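Local coordinates for bifunctional protein PutA (PDB 5UR2), which probably couples the two oxidations that turn L-proline into L-glutamate, using a flavin-dependent proline dehydrogenase and an NAD-dependent L-glutamate gamma-semialdehyde dehydrogenase, at residues 607-610 / 611-614. Numbering follows the deposited sequence.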
# COMPACT_ATOMS: atom_id res chain seq x y z
N HIS B 607 -5.13 -10.33 -3.05
CA HIS B 607 -4.55 -9.00 -3.28
C HIS B 607 -5.23 -8.29 -4.45
O HIS B 607 -5.51 -7.09 -4.38
CB HIS B 607 -3.05 -9.12 -3.53
CG HIS B 607 -2.28 -7.86 -3.27
ND1 HIS B 607 -0.95 -7.70 -3.63
CD2 HIS B 607 -2.65 -6.70 -2.67
CE1 HIS B 607 -0.54 -6.50 -3.26
NE2 HIS B 607 -1.55 -5.87 -2.69
N MET B 608 -5.52 -9.03 -5.53
CA MET B 608 -6.17 -8.41 -6.68
C MET B 608 -7.54 -7.88 -6.30
O MET B 608 -7.96 -6.81 -6.77
CB MET B 608 -6.28 -9.41 -7.83
CG MET B 608 -6.76 -8.82 -9.18
SD MET B 608 -5.49 -7.69 -9.88
CE MET B 608 -6.15 -6.06 -9.49
N ARG B 609 -8.23 -8.59 -5.41
CA ARG B 609 -9.53 -8.14 -4.94
C ARG B 609 -9.41 -6.85 -4.14
O ARG B 609 -10.33 -6.02 -4.19
CB ARG B 609 -10.19 -9.23 -4.11
CG ARG B 609 -10.70 -10.39 -4.96
CD ARG B 609 -11.28 -11.51 -4.09
NE ARG B 609 -12.04 -12.41 -4.92
CZ ARG B 609 -11.78 -13.71 -5.07
NH1 ARG B 609 -10.76 -14.26 -4.41
NH2 ARG B 609 -12.54 -14.45 -5.87
N GLU B 610 -8.29 -6.64 -3.45
CA GLU B 610 -8.06 -5.33 -2.83
C GLU B 610 -7.72 -4.27 -3.88
O GLU B 610 -8.27 -3.17 -3.86
CB GLU B 610 -6.95 -5.40 -1.78
CG GLU B 610 -7.26 -6.27 -0.58
CD GLU B 610 -6.08 -6.34 0.38
OE1 GLU B 610 -5.18 -7.18 0.15
OE2 GLU B 610 -6.06 -5.54 1.34
N LEU B 611 -6.78 -4.58 -4.80
CA LEU B 611 -6.26 -3.57 -5.72
C LEU B 611 -7.25 -3.18 -6.82
O LEU B 611 -7.01 -2.19 -7.51
CB LEU B 611 -4.94 -4.08 -6.33
CG LEU B 611 -3.77 -4.22 -5.34
CD1 LEU B 611 -2.55 -4.84 -5.99
CD2 LEU B 611 -3.37 -2.92 -4.67
N GLN B 612 -8.35 -3.93 -7.02
CA GLN B 612 -9.36 -3.53 -8.00
C GLN B 612 -10.08 -2.26 -7.58
O GLN B 612 -10.71 -1.62 -8.42
CB GLN B 612 -10.40 -4.64 -8.19
CG GLN B 612 -11.41 -4.73 -7.00
CD GLN B 612 -12.39 -5.88 -7.16
OE1 GLN B 612 -13.04 -6.02 -8.20
NE2 GLN B 612 -12.49 -6.72 -6.13
N LYS B 613 -10.03 -1.90 -6.31
CA LYS B 613 -10.79 -0.77 -5.83
C LYS B 613 -10.04 0.51 -6.14
O LYS B 613 -8.89 0.66 -5.72
CB LYS B 613 -11.04 -0.88 -4.34
CG LYS B 613 -11.89 0.26 -3.81
CD LYS B 613 -12.10 0.19 -2.29
CE LYS B 613 -12.98 1.34 -1.81
NZ LYS B 613 -12.86 1.54 -0.34
N PRO B 614 -10.64 1.45 -6.86
CA PRO B 614 -9.95 2.71 -7.18
C PRO B 614 -9.68 3.51 -5.91
O PRO B 614 -10.54 3.63 -5.04
CB PRO B 614 -10.93 3.45 -8.10
CG PRO B 614 -11.87 2.40 -8.59
CD PRO B 614 -11.99 1.40 -7.46
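The shortest hydrogen bond where helix 587-611 runs out joins the amide N of L611 to O of H607, 2.8 Å away. One residue on, N of Q612 donates to O of M608 over 2.9 Å, though less straight, at 134° about the hydrogen. This i to i+4 pattern then gives way: K613 N hydrogen-bonds instead to O of E610, a longer i to i+3 link of 3.3 Å. The carbonyl of R609 is met by a side chain. NE2 of Q612 donates a hydrogen bond to R609 O, 3.0 Å away, in the carbonyl plane on a lone pair, and R609 O lies close to the plane of the amide itself. A chi1 of 75° sets CG of Q612 beside the R609 carbonyl, and the extended chain beyond brings NE2 to that oxygen. On another flank of the turn, L611 lays CD1 over the centre of the H607 imidazole, 3.7 Å from its centroid, in a CH-pi contact. CE of M608 packs 3.9 Å from L611 CB, and L961 touches all three side chains. The guanidinium of R609 turns to helix 554-570, with salt bridges to E555 and D562. Carbonyls in a helix's last turn lose their i+4 amide donors; here, as the chain leaves for strand 615-616, K613 N turns to E610 O and the Q612 side chain replaces that donor at R609 O.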